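Long-range contacts in cutm, flavoprotein of carbon monoxide dehydrogenase (Hydrogenophaga pseudoflava, PDB 1FFV), which binds FAD as the flavoprotein subunit of carbon monoxide dehydrogenase and probably passes the electrons won from CO oxidation on to an external acceptor: residues 130-136 / 147-153; 178-184 / 281-287. One frame throughout, in Å; residues are numbered along the deposited sequence.

Contact 1: 130-136 / 147-153; sequences IAVEAHF and VPADGFF
Phe136 drives the edge of its ring into one face of Phe152, a T-shaped pair with centroids 5.0 Å apart and planes at 75°. CD2 of Phe136 makes the closest approach, 3.7 Å from Phe152 CG. With its CG turned away from the backbone N (chi1 -173°), Phe152 presents that face to the incoming edge. The far end of the Phe136 ring meets Ala149 obliquely, CZ lying 3.6 Å from Ala149 CB, and Ile130 meets Phe153 through its CD1 end. Were Phe152 replaced by an alanine, the edge of Phe136 would probably lose the face it abuts, and a gap would open beside Met167 and Ile116, which the Phe152 side chain also touches. On the other face of the sheet the His135 ring passes obliquely by Pro148, CD2 3.7 Å from its CB. The backbones are joined by Phe136 N to Val147 O (2.7 Å), the reciprocal Val147 N to Phe136 O, and Ala149 N to Ala134 O. A water bridges Ala134 O and Asp150 N. This is the open end of the antiparallel hairpin 135-140/143-148, with the Phe152 side chain about 7 Å from the bound FAD in the FAD-binding domain.

Contact 2: 178-184 / 281-287; sequences GTGWAYE and AAWARCA
Ala281 meets the strand 180-184 through its methyl group, CB lying 3.9 Å from Ala182 CB and near the carboxylate of Glu184. One residue on, Ala282 sits where helix and strand run close: the axes of segments 180-184 and 281-285 approach to 5.5 Å and run roughly antiparallel, at 150°. Its CA-H leans on Trp181 O. Gly180 CA points a hydrogen at Ala282 O, Gly180 CA to Ala282 O being 3.4 Å; a CB on that glycine would clash with Ala282 O and Cys286 SG. Trp283 turns from the strand and stacks on Phe238. Arg285 makes the largest contribution of any residue. Its chain runs extended from CG to NE across one face of the Trp181 indole: CD sits over the six-membered ring, 3.9 Å from its centroid, in a CH-pi contact, and the guanidinium then lies flat on the same ring, planes 6° apart, with CZ 4.2 Å from that centroid. The chi1 of 48° folds Trp181 CG between backbone N and carbonyl carbon, bringing the indole back beneath the arginine although its CB points away. NH1 donates to Trp181 O at 3.1 Å, the acceptor lying near the guanidinium plane. Cys286 rests SG against Gly180, 3.6 Å from its N, and Ala287, the C-terminal residue, donates its N to Gly178 O (3.2 Å), which also accepts a bond from a water. One residue, Trp181, thus offers the arginine both a pi face and a carbonyl; the cation-pi stack and the bond to NH1 together fix the guanidinium's rotation, and probably help to stabilise its positive charge.

From the N terminus the chain passes through several earlier strands and helices before helix 125-131 and strand 135-140; contact 1 closes a short loop of ten residues, mostly strand, as 143-148 returns beside it. Strand 166-173 follows, flanking 135-140 in the five-stranded sheet, before the chain enters strand 180-186, one of the two outermost strands of the four-stranded sheet within this chain. Contact 2 closes a loop of 96 residues, taking in the remaining strands of that sheet and the last helices, when the end of helix 264-285 packs on this strand. The two loops neither nest nor cross but follow in series. Their centres lie about 20 Å apart; strand 196-205 has neighbours in both, Val201 touching Val132 and Thr179.

Contact 1: 130-136 / 147-153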
loop_
_atom_site.group_PDB
_atom_site.type_symbol
_atom_site.label_atom_id
_atom_site.label_comp_id
_atom_site.label_asym_id
_atom_site.label_seq_id
_atom_site.Cartn_x
_atom_site.Cartn_y
_atom_site.Cartn_z
ATOM N N ILE C 130 -10.037 -45.111 37.884
ATOM C CA ILE C 130 -10.554 -46.398 38.335
ATOM C C ILE C 130 -9.384 -47.271 38.811
ATOM O O ILE C 130 -9.423 -47.842 39.900
ATOM C CB ILE C 130 -11.334 -47.103 37.200
ATOM C CG1 ILE C 130 -12.577 -46.278 36.840
ATOM C CG2 ILE C 130 -11.713 -48.528 37.597
ATOM C CD1 ILE C 130 -13.388 -46.823 35.678
ATOM N N ALA C 131 -8.317 -47.323 38.021
ATOM C CA ALA C 131 -7.152 -48.116 38.381
ATOM C C ALA C 131 -6.521 -47.700 39.721
ATOM O O ALA C 131 -6.073 -48.554 40.490
ATOM C CB ALA C 131 -6.119 -48.055 37.270
ATOM N N VAL C 132 -6.470 -46.395 39.989
ATOM C CA VAL C 132 -5.885 -45.891 41.236
ATOM C C VAL C 132 -6.886 -45.824 42.394
ATOM O O VAL C 132 -6.532 -45.438 43.505
ATOM C CB VAL C 132 -5.203 -44.500 41.051
ATOM C CG1 VAL C 132 -4.070 -44.597 40.031
ATOM C CG2 VAL C 132 -6.225 -43.443 40.629
ATOM N N GLU C 133 -8.137 -46.184 42.111
ATOM C CA GLU C 133 -9.216 -46.212 43.101
ATOM C C GLU C 133 -9.566 -44.843 43.665
ATOM O O GLU C 133 -9.873 -44.700 44.852
ATOM C CB GLU C 133 -8.868 -47.180 44.238
ATOM C CG GLU C 133 -8.666 -48.610 43.792
ATOM C CD GLU C 133 -8.245 -49.517 44.932
ATOM O OE1 GLU C 133 -9.124 -50.001 45.672
ATOM O OE2 GLU C 133 -7.034 -49.750 45.096
ATOM N N ALA C 134 -9.557 -43.841 42.795
ATOM C CA ALA C 134 -9.862 -42.480 43.196
ATOM C C ALA C 134 -11.315 -42.284 43.606
ATOM O O ALA C 134 -12.180 -43.117 43.338
ATOM C CB ALA C 134 -9.517 -41.527 42.070
ATOM N N HIS C 135 -11.553 -41.181 44.297
ATOM C CA HIS C 135 -12.884 -40.797 44.730
ATOM C C HIS C 135 -12.988 -39.308 44.441
ATOM O O HIS C 135 -11.999 -38.579 44.520
ATOM C CB HIS C 135 -13.089 -41.084 46.216
ATOM C CG HIS C 135 -13.264 -42.537 46.529
ATOM N ND1 HIS C 135 -12.211 -43.425 46.563
ATOM C CD2 HIS C 135 -14.373 -43.255 46.822
ATOM C CE1 HIS C 135 -12.662 -44.630 46.863
ATOM N NE2 HIS C 135 -13.971 -44.553 47.027
ATOM N N PHE C 136 -14.178 -38.867 44.062
ATOM C CA PHE C 136 -14.394 -37.476 43.710
ATOM C C PHE C 136 -15.335 -36.751 44.666
ATOM O O PHE C 136 -16.430 -37.227 44.946
ATOM C CB PHE C 136 -14.956 -37.402 42.288
ATOM C CG PHE C 136 -14.202 -38.240 41.289
ATOM C CD1 PHE C 136 -12.810 -38.225 41.249
ATOM C CD2 PHE C 136 -14.889 -39.063 40.395
ATOM C CE1 PHE C 136 -12.113 -39.020 40.341
ATOM C CE2 PHE C 136 -14.200 -39.864 39.478
ATOM C CZ PHE C 136 -12.813 -39.841 39.454
ATOM N N VAL C 147 -17.992 -39.635 45.779
ATOM C CA VAL C 147 -18.361 -40.804 44.998
ATOM C C VAL C 147 -17.106 -41.449 44.417
ATOM O O VAL C 147 -16.104 -40.762 44.177
ATOM C CB VAL C 147 -19.342 -40.431 43.866
ATOM C CG1 VAL C 147 -20.675 -39.980 44.461
ATOM C CG2 VAL C 147 -18.749 -39.333 42.981
ATOM N N PRO C 148 -17.118 -42.788 44.240
ATOM C CA PRO C 148 -15.966 -43.508 43.688
ATOM C C PRO C 148 -15.849 -43.378 42.172
ATOM O O PRO C 148 -16.850 -43.203 41.472
ATOM C CB PRO C 148 -16.253 -44.950 44.084
ATOM C CG PRO C 148 -17.730 -45.020 43.956
ATOM C CD PRO C 148 -18.182 -43.735 44.624
ATOM N N ALA C 149 -14.618 -43.429 41.677
ATOM C CA ALA C 149 -14.366 -43.365 40.242
ATOM C C ALA C 149 -15.059 -44.588 39.639
ATOM O O ALA C 149 -15.753 -44.485 38.629
ATOM C CB ALA C 149 -12.872 -43.409 39.970
ATOM N N ASP C 150 -14.911 -45.731 40.310
ATOM C CA ASP C 150 -15.531 -46.979 39.872
ATOM C C ASP C 150 -17.028 -46.916 40.170
ATOM O O ASP C 150 -17.486 -47.361 41.213
ATOM C CB ASP C 150 -14.886 -48.166 40.596
ATOM C CG ASP C 150 -15.530 -49.490 40.241
ATOM O OD1 ASP C 150 -15.875 -49.689 39.060
ATOM O OD2 ASP C 150 -15.692 -50.344 41.140
ATOM N N GLY C 151 -17.776 -46.311 39.261
ATOM C CA GLY C 151 -19.209 -46.171 39.447
ATOM C C GLY C 151 -19.674 -44.780 39.054
ATOM O O GLY C 151 -20.877 -44.523 38.959
ATOM N N PHE C 152 -18.706 -43.905 38.781
ATOM C CA PHE C 152 -18.955 -42.517 38.397
ATOM C C PHE C 152 -19.371 -42.336 36.933
ATOM O O PHE C 152 -20.094 -41.395 36.597
ATOM C CB PHE C 152 -17.690 -41.696 38.651
ATOM C CG PHE C 152 -17.864 -40.217 38.448
ATOM C CD1 PHE C 152 -18.573 -39.449 39.372
ATOM C CD2 PHE C 152 -17.290 -39.580 37.349
ATOM C CE1 PHE C 152 -18.703 -38.064 39.203
ATOM C CE2 PHE C 152 -17.415 -38.199 37.174
ATOM C CZ PHE C 152 -18.119 -37.443 38.099
ATOM N N PHE C 153 -18.910 -43.238 36.073
ATOM C CA PHE C 153 -19.177 -43.160 34.645
ATOM C C PHE C 153 -20.399 -43.972 34.233
ATOM O O PHE C 153 -20.395 -45.204 34.297
ATOM C CB PHE C 153 -17.904 -43.559 33.899
ATOM C CG PHE C 153 -16.678 -42.820 34.390
ATOM C CD1 PHE C 153 -16.481 -41.476 34.066
ATOM C CD2 PHE C 153 -15.757 -43.446 35.237
ATOM C CE1 PHE C 153 -15.388 -40.762 34.581
ATOM C CE2 PHE C 153 -14.658 -42.745 35.761
ATOM C CZ PHE C 153 -14.475 -41.401 35.434
HETATM O O HOH W 1 -12.902 -45.737 42.679
#

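Contact 2: 178-184 / 281-287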
loop_
_atom_site.group_PDB
_atom_site.type_symbol
_atom_site.label_atom_id
_atom_site.label_comp_id
_atom_site.label_asym_id
_atom_site.label_seq_id
_atom_site.Cartn_x
_atom_site.Cartn_y
_atom_site.Cartn_z
ATOM N N GLY C 178 6.213 -50.378 46.598
ATOM C CA GLY C 178 6.341 -51.560 45.761
ATOM C C GLY C 178 5.180 -51.784 44.802
ATOM O O GLY C 178 5.097 -52.833 44.156
ATOM N N THR C 179 4.273 -50.816 44.714
ATOM C CA THR C 179 3.133 -50.931 43.812
ATOM C C THR C 179 3.560 -50.840 42.350
ATOM O O THR C 179 4.317 -49.947 41.972
ATOM C CB THR C 179 2.096 -49.831 44.081
ATOM O OG1 THR C 179 1.530 -50.024 45.379
ATOM C CG2 THR C 179 0.991 -49.863 43.041
ATOM N N GLY C 180 3.101 -51.795 41.549
ATOM C CA GLY C 180 3.408 -51.797 40.132
ATOM C C GLY C 180 2.271 -51.094 39.410
ATOM O O GLY C 180 1.132 -51.088 39.899
ATOM N N TRP C 181 2.559 -50.532 38.238
ATOM C CA TRP C 181 1.546 -49.804 37.479
ATOM C C TRP C 181 1.889 -49.697 36.000
ATOM O O TRP C 181 3.009 -50.000 35.583
ATOM C CB TRP C 181 1.403 -48.395 38.057
ATOM C CG TRP C 181 2.737 -47.729 38.258
ATOM C CD1 TRP C 181 3.561 -47.847 39.349
ATOM C CD2 TRP C 181 3.432 -46.907 37.319
ATOM N NE1 TRP C 181 4.729 -47.156 39.137
ATOM C CE2 TRP C 181 4.677 -46.568 37.899
ATOM C CE3 TRP C 181 3.129 -46.428 36.038
ATOM C CZ2 TRP C 181 5.622 -45.768 37.238
ATOM C CZ3 TRP C 181 4.067 -45.635 35.381
ATOM C CH2 TRP C 181 5.301 -45.313 35.984
ATOM N N ALA C 182 0.925 -49.221 35.216
ATOM C CA ALA C 182 1.130 -49.047 33.788
ATOM C C ALA C 182 -0.088 -48.484 33.081
ATOM O O ALA C 182 -1.218 -48.647 33.538
ATOM C CB ALA C 182 1.523 -50.380 33.142
ATOM N N TYR C 183 0.169 -47.758 31.998
ATOM C CA TYR C 183 -0.885 -47.217 31.149
ATOM C C TYR C 183 -0.414 -47.391 29.715
ATOM O O TYR C 183 0.476 -46.675 29.255
ATOM C CB TYR C 183 -1.175 -45.739 31.402
ATOM C CG TYR C 183 -2.432 -45.298 30.685
ATOM C CD1 TYR C 183 -3.622 -46.015 30.847
ATOM C CD2 TYR C 183 -2.433 -44.206 29.811
ATOM C CE1 TYR C 183 -4.780 -45.667 30.159
ATOM C CE2 TYR C 183 -3.601 -43.845 29.111
ATOM C CZ TYR C 183 -4.767 -44.587 29.296
ATOM O OH TYR C 183 -5.930 -44.274 28.632
ATOM N N GLU C 184 -0.945 -48.405 29.045
ATOM C CA GLU C 184 -0.583 -48.668 27.656
ATOM C C GLU C 184 -1.644 -48.030 26.777
ATOM O O GLU C 184 -2.817 -48.396 26.854
ATOM C CB GLU C 184 -0.514 -50.173 27.389
ATOM C CG GLU C 184 0.599 -50.902 28.133
ATOM C CD GLU C 184 1.996 -50.503 27.679
ATOM O OE1 GLU C 184 2.238 -50.398 26.454
ATOM O OE2 GLU C 184 2.860 -50.300 28.558
ATOM N N ALA C 281 4.034 -54.833 32.103
ATOM C CA ALA C 281 4.811 -53.662 32.483
ATOM C C ALA C 281 4.604 -53.368 33.963
ATOM O O ALA C 281 5.531 -52.942 34.653
ATOM C CB ALA C 281 4.404 -52.460 31.638
ATOM N N ALA C 282 3.385 -53.608 34.443
ATOM C CA ALA C 282 3.058 -53.380 35.845
ATOM C C ALA C 282 3.831 -54.346 36.736
ATOM O O ALA C 282 4.457 -53.932 37.708
ATOM C CB ALA C 282 1.568 -53.533 36.073
ATOM N N TRP C 283 3.824 -55.625 36.367
ATOM C CA TRP C 283 4.525 -56.652 37.132
ATOM C C TRP C 283 5.996 -56.291 37.286
ATOM O O TRP C 283 6.531 -56.328 38.389
ATOM C CB TRP C 283 4.366 -58.024 36.465
ATOM C CG TRP C 283 5.069 -59.166 37.183
ATOM C CD1 TRP C 283 6.209 -59.804 36.783
ATOM C CD2 TRP C 283 4.667 -59.803 38.407
ATOM N NE1 TRP C 283 6.539 -60.796 37.673
ATOM C CE2 TRP C 283 5.609 -60.817 38.679
ATOM C CE3 TRP C 283 3.603 -59.618 39.295
ATOM C CZ2 TRP C 283 5.520 -61.645 39.805
ATOM C CZ3 TRP C 283 3.512 -60.439 40.413
ATOM C CH2 TRP C 283 4.467 -61.442 40.658
ATOM N N ALA C 284 6.619 -55.871 36.188
ATOM C CA ALA C 284 8.028 -55.488 36.183
ATOM C C ALA C 284 8.332 -54.333 37.137
ATOM O O ALA C 284 9.480 -54.139 37.549
ATOM C CB ALA C 284 8.460 -55.122 34.766
ATOM N N ARG C 285 7.304 -53.552 37.460
ATOM C CA ARG C 285 7.461 -52.415 38.361
ATOM C C ARG C 285 7.208 -52.754 39.820
ATOM O O ARG C 285 7.474 -51.936 40.694
ATOM C CB ARG C 285 6.580 -51.248 37.911
ATOM C CG ARG C 285 7.145 -50.531 36.702
ATOM C CD ARG C 285 6.198 -49.496 36.136
ATOM N NE ARG C 285 6.845 -48.752 35.055
ATOM C CZ ARG C 285 6.311 -48.544 33.855
ATOM N NH1 ARG C 285 5.101 -49.014 33.566
ATOM N NH2 ARG C 285 7.005 -47.897 32.927
ATOM N N CYS C 286 6.708 -53.960 40.077
ATOM C CA CYS C 286 6.428 -54.422 41.436
ATOM C C CYS C 286 7.707 -54.789 42.190
ATOM O O CYS C 286 8.690 -55.231 41.590
ATOM C CB CYS C 286 5.494 -55.634 41.414
ATOM S SG CYS C 286 3.778 -55.269 41.035
ATOM N N ALA C 287 7.672 -54.619 43.510
ATOM C CA ALA C 287 8.810 -54.925 44.377
ATOM C C ALA C 287 8.353 -55.057 45.829
ATOM O O ALA C 287 7.394 -55.776 46.128
ATOM C CB ALA C 287 9.869 -53.837 44.259
HETATM O O HOH W 2 4.166 -54.924 45.176
HETATM O O HOH W 3 3.147 -47.351 31.422
#